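Local coordinates for Atu0111 protein (Agrobacterium tumefaciens, PDB 2FSQ) that is of unknown function but has an alpha-beta fold and a DUF1868 region of the 2H clan, whose members include 2H phosphoesterases, at residues R121-F131 against I155-F166. Numbering follows the deposited sequence.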
loop_
_atom_site.group_PDB
_atom_site.type_symbol
_atom_site.label_atom_id
_atom_site.label_comp_id
_atom_site.label_asym_id
_atom_site.label_seq_id
_atom_site.Cartn_x
_atom_site.Cartn_y
_atom_site.Cartn_z
ATOM N N ARG A 121 -16.786 15.612 5.298
ATOM C CA ARG A 121 -17.027 15.627 3.866
ATOM C C ARG A 121 -17.454 14.259 3.372
ATOM O O ARG A 121 -18.314 14.160 2.496
ATOM C CB ARG A 121 -15.770 16.062 3.114
ATOM C CG ARG A 121 -15.514 17.530 3.183
ATOM C CD ARG A 121 -14.237 17.884 2.455
ATOM N NE ARG A 121 -14.348 17.798 1.002
ATOM C CZ ARG A 121 -14.989 18.672 0.230
ATOM N NH1 ARG A 121 -15.634 19.701 0.767
ATOM N NH2 ARG A 121 -15.005 18.501 -1.084
ATOM N N LEU A 122 -16.857 13.211 3.939
ATOM C CA LEU A 122 -17.121 11.835 3.489
ATOM C C LEU A 122 -18.439 11.241 3.994
ATOM O O LEU A 122 -18.784 10.104 3.638
ATOM C CB LEU A 122 -15.957 10.914 3.853
ATOM C CG LEU A 122 -14.653 11.196 3.090
ATOM C CD1 LEU A 122 -13.470 10.592 3.837
ATOM C CD2 LEU A 122 -14.740 10.701 1.642
ATOM N N SER A 123 -19.170 12.004 4.805
ATOM C CA SER A 123 -20.481 11.579 5.305
ATOM C C SER A 123 -21.533 11.457 4.202
ATOM O O SER A 123 -22.542 10.772 4.375
ATOM C CB SER A 123 -20.969 12.530 6.402
ATOM O OG SER A 123 -20.279 12.279 7.610
ATOM N N THR A 124 -21.297 12.125 3.078
ATOM C CA THR A 124 -22.178 12.037 1.911
ATOM C C THR A 124 -21.576 11.273 0.719
ATOM O O THR A 124 -22.078 11.387 -0.410
ATOM C CB THR A 124 -22.624 13.433 1.439
ATOM O OG1 THR A 124 -21.477 14.217 1.094
ATOM C CG2 THR A 124 -23.428 14.151 2.532
ATOM N N PHE A 125 -20.505 10.509 0.959
ATOM C CA PHE A 125 -19.921 9.667 -0.103
ATOM C C PHE A 125 -20.957 8.698 -0.673
ATOM O O PHE A 125 -21.659 8.028 0.101
ATOM C CB PHE A 125 -18.718 8.891 0.424
ATOM C CG PHE A 125 -17.823 8.367 -0.656
ATOM C CD1 PHE A 125 -16.949 9.225 -1.313
ATOM C CD2 PHE A 125 -17.864 7.033 -1.027
ATOM C CE1 PHE A 125 -16.145 8.765 -2.315
ATOM C CE2 PHE A 125 -17.037 6.555 -2.039
ATOM C CZ PHE A 125 -16.180 7.427 -2.687
ATOM N N PRO A 126 -21.064 8.620 -2.017
ATOM C CA PRO A 126 -22.130 7.807 -2.604
ATOM C C PRO A 126 -21.861 6.310 -2.508
ATOM O O PRO A 126 -20.721 5.882 -2.346
ATOM C CB PRO A 126 -22.134 8.247 -4.071
ATOM C CG PRO A 126 -20.704 8.643 -4.345
ATOM C CD PRO A 126 -20.248 9.289 -3.054
ATOM N N THR A 127 -22.926 5.521 -2.609
ATOM C CA THR A 127 -22.804 4.077 -2.705
ATOM C C THR A 127 -22.294 3.726 -4.096
ATOM O O THR A 127 -22.908 4.100 -5.105
ATOM C CB THR A 127 -24.175 3.422 -2.448
ATOM O OG1 THR A 127 -24.582 3.736 -1.110
ATOM C CG2 THR A 127 -24.103 1.900 -2.617
ATOM N N LEU A 128 -21.146 3.051 -4.145
ATOM C CA LEU A 128 -20.558 2.614 -5.402
ATOM C C LEU A 128 -20.464 1.094 -5.425
ATOM O O LEU A 128 -20.468 0.467 -4.367
ATOM C CB LEU A 128 -19.187 3.262 -5.609
ATOM C CG LEU A 128 -19.187 4.789 -5.638
ATOM C CD1 LEU A 128 -17.777 5.326 -5.652
ATOM C CD2 LEU A 128 -19.967 5.350 -6.809
ATOM N N PRO A 129 -20.432 0.492 -6.629
ATOM C CA PRO A 129 -20.417 -0.962 -6.692
ATOM C C PRO A 129 -19.157 -1.585 -6.096
ATOM O O PRO A 129 -18.062 -0.988 -6.126
ATOM C CB PRO A 129 -20.482 -1.246 -8.199
ATOM C CG PRO A 129 -21.034 -0.000 -8.819
ATOM C CD PRO A 129 -20.469 1.100 -7.975
ATOM N N ALA A 130 -19.310 -2.798 -5.587
ATOM C CA ALA A 130 -18.173 -3.561 -5.101
ATOM C C ALA A 130 -17.272 -3.958 -6.253
ATOM O O ALA A 130 -17.700 -4.067 -7.408
ATOM C CB ALA A 130 -18.658 -4.812 -4.379
ATOM N N PHE A 131 -16.002 -4.161 -5.922
ATOM C CA PHE A 131 -15.010 -4.610 -6.885
ATOM C C PHE A 131 -14.209 -5.765 -6.300
ATOM O O PHE A 131 -14.102 -5.908 -5.077
ATOM C CB PHE A 131 -14.078 -3.456 -7.284
ATOM C CG PHE A 131 -13.431 -2.749 -6.109
ATOM C CD1 PHE A 131 -12.239 -3.220 -5.542
ATOM C CD2 PHE A 131 -14.010 -1.598 -5.576
ATOM C CE1 PHE A 131 -11.639 -2.537 -4.459
ATOM C CE2 PHE A 131 -13.422 -0.920 -4.514
ATOM C CZ PHE A 131 -12.239 -1.400 -3.948
ATOM N N ILE A 155 -14.490 -0.076 -12.167
ATOM C CA ILE A 155 -15.177 0.221 -10.924
ATOM C C ILE A 155 -14.260 0.895 -9.898
ATOM O O ILE A 155 -14.619 1.922 -9.315
ATOM C CB ILE A 155 -15.802 -1.062 -10.335
ATOM C CG1 ILE A 155 -16.885 -1.598 -11.272
ATOM C CG2 ILE A 155 -16.384 -0.801 -8.936
ATOM C CD1 ILE A 155 -17.348 -2.985 -10.922
ATOM N N VAL A 156 -13.073 0.343 -9.690
ATOM C CA VAL A 156 -12.182 0.944 -8.697
ATOM C C VAL A 156 -11.711 2.324 -9.167
ATOM O O VAL A 156 -11.515 3.211 -8.347
ATOM C CB VAL A 156 -11.041 -0.027 -8.225
ATOM C CG1 VAL A 156 -10.005 -0.278 -9.301
ATOM C CG2 VAL A 156 -10.401 0.479 -6.927
ATOM N N ALA A 157 -11.597 2.531 -10.480
ATOM C CA ALA A 157 -11.230 3.863 -10.970
ATOM C C ALA A 157 -12.333 4.865 -10.626
ATOM O O ALA A 157 -12.057 6.035 -10.341
ATOM C CB ALA A 157 -10.987 3.842 -12.471
ATOM N N LEU A 158 -13.590 4.413 -10.667
ATOM C CA LEU A 158 -14.707 5.292 -10.290
ATOM C C LEU A 158 -14.633 5.662 -8.809
ATOM O O LEU A 158 -14.854 6.811 -8.446
ATOM C CB LEU A 158 -16.068 4.661 -10.634
ATOM C CG LEU A 158 -17.314 5.374 -10.101
ATOM C CD1 LEU A 158 -17.441 6.780 -10.683
ATOM C CD2 LEU A 158 -18.545 4.551 -10.429
ATOM N N TRP A 159 -14.349 4.689 -7.949
ATOM C CA TRP A 159 -14.119 4.997 -6.544
ATOM C C TRP A 159 -13.055 6.077 -6.382
ATOM O O TRP A 159 -13.246 7.029 -5.636
ATOM C CB TRP A 159 -13.674 3.748 -5.788
ATOM C CG TRP A 159 -14.779 2.798 -5.384
ATOM C CD1 TRP A 159 -15.385 1.846 -6.165
ATOM C CD2 TRP A 159 -15.372 2.688 -4.088
ATOM N NE1 TRP A 159 -16.330 1.152 -5.425
ATOM C CE2 TRP A 159 -16.340 1.653 -4.148
ATOM C CE3 TRP A 159 -15.192 3.371 -2.881
ATOM C CZ2 TRP A 159 -17.103 1.278 -3.037
ATOM C CZ3 TRP A 159 -15.947 2.995 -1.772
ATOM C CH2 TRP A 159 -16.915 1.974 -1.868
ATOM N N ARG A 160 -11.931 5.924 -7.070
ATOM C CA ARG A 160 -10.815 6.863 -6.915
ATOM C C ARG A 160 -11.151 8.236 -7.455
ATOM O O ARG A 160 -10.806 9.231 -6.836
ATOM C CB ARG A 160 -9.543 6.305 -7.557
ATOM C CG ARG A 160 -8.895 5.253 -6.665
ATOM C CD ARG A 160 -7.702 4.558 -7.318
ATOM N NE ARG A 160 -6.784 5.528 -7.921
ATOM C CZ ARG A 160 -5.872 6.223 -7.247
ATOM N NH1 ARG A 160 -5.742 6.074 -5.929
ATOM N NH2 ARG A 160 -5.110 7.098 -7.897
ATOM N N ASP A 161 -11.832 8.295 -8.592
ATOM C CA ASP A 161 -12.214 9.599 -9.135
ATOM C C ASP A 161 -13.162 10.296 -8.165
ATOM O O ASP A 161 -13.102 11.517 -7.969
ATOM C CB ASP A 161 -12.910 9.451 -10.488
ATOM C CG ASP A 161 -11.948 9.125 -11.618
ATOM O OD1 ASP A 161 -10.719 9.283 -11.430
ATOM O OD2 ASP A 161 -12.432 8.694 -12.698
ATOM N N THR A 162 -14.050 9.519 -7.553
ATOM C CA THR A 162 -14.989 10.097 -6.616
ATOM C C THR A 162 -14.242 10.568 -5.362
ATOM O O THR A 162 -14.491 11.665 -4.861
ATOM C CB THR A 162 -16.127 9.093 -6.273
ATOM O OG1 THR A 162 -16.704 8.592 -7.488
ATOM C CG2 THR A 162 -17.235 9.757 -5.426
ATOM N N PHE A 163 -13.294 9.768 -4.871
ATOM C CA PHE A 163 -12.491 10.212 -3.742
ATOM C C PHE A 163 -11.715 11.483 -4.029
ATOM O O PHE A 163 -11.569 12.314 -3.135
ATOM C CB PHE A 163 -11.528 9.127 -3.260
ATOM C CG PHE A 163 -12.187 8.073 -2.389
ATOM C CD1 PHE A 163 -12.928 8.425 -1.255
ATOM C CD2 PHE A 163 -12.030 6.736 -2.686
ATOM C CE1 PHE A 163 -13.516 7.431 -0.459
ATOM C CE2 PHE A 163 -12.592 5.752 -1.910
ATOM C CZ PHE A 163 -13.352 6.088 -0.803
ATOM N N ALA A 164 -11.223 11.635 -5.256
ATOM C CA ALA A 164 -10.472 12.844 -5.608
ATOM C C ALA A 164 -11.350 14.071 -5.424
ATOM O O ALA A 164 -10.888 15.097 -4.944
ATOM C CB ALA A 164 -9.941 12.759 -7.034
ATOM N N ASP A 165 -12.627 13.961 -5.783
ATOM C CA ASP A 165 -13.568 15.063 -5.569
ATOM C C ASP A 165 -13.746 15.386 -4.089
ATOM O O ASP A 165 -13.752 16.549 -3.696
ATOM C CB ASP A 165 -14.925 14.743 -6.200
ATOM C CG ASP A 165 -14.888 14.767 -7.711
ATOM O OD1 ASP A 165 -13.976 15.401 -8.287
ATOM O OD2 ASP A 165 -15.783 14.143 -8.332
ATOM N N PHE A 166 -13.913 14.357 -3.261
ATOM C CA PHE A 166 -14.067 14.569 -1.816
ATOM C C PHE A 166 -12.804 15.063 -1.113
ATOM O O PHE A 166 -12.851 15.907 -0.225
ATOM C CB PHE A 166 -14.613 13.297 -1.143
ATOM C CG PHE A 166 -16.102 13.113 -1.331
ATOM C CD1 PHE A 166 -16.622 12.673 -2.544
ATOM C CD2 PHE A 166 -16.980 13.410 -0.297
ATOM C CE1 PHE A 166 -17.994 12.500 -2.717
ATOM C CE2 PHE A 166 -18.360 13.240 -0.464
ATOM C CZ PHE A 166 -18.860 12.801 -1.669
#
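Phe-125 lies among Trp-159, Thr-162, Phe-163 and Phe-166 on helix 150-167, at the middle of an aromatic cluster through which the loop between helix 111-121 and strand 133-139 packs along one flank of this alpha-beta fold. Its CB leaves the loop backbone at a slant, and CG stands anti to the backbone N (chi1 -162°), carrying the ring in over the helix. CD1 is the first atom to meet a partner, pointing into the face of the Phe-166 ring in an edge-to-face pair. Beyond it, CE1 sits 3.4 Å from CG2 of Thr-162 and also touches CD1 of Phe-163. CZ lies over the Phe-163 ring, completing an offset stack with the planes 13° apart, while CE2 brushes CZ3 of Trp-159 at 3.7 Å. Phe-238, near the C-terminus, adds a further ring beside Phe-125 and meets Phe-163 edge-to-face.

The indole of Trp-159 is clamped between two loop residues. CB of Leu-128 makes a CH-pi contact 3.8 Å from the centroid of its five-membered ring, and the edge of Phe-131 points into the opposite face. On the Phe-131 ring itself, CG2 of Val-156 rests over the centre of one face.

Polar bonds tie the loop to the helix at two places. NE of Arg-121 donates to the carbonyl O of Phe-166 at 2.7 Å, within the guanidinium plane, and NH2 adds a weak bond to O of Asp-165. Toward the other end, NE1 of Trp-159 gives its hydrogen to O of Pro-129 over 2.8 Å, nearly straight at 171° and in the plane of the indole, which helps fix the rotation of the ring.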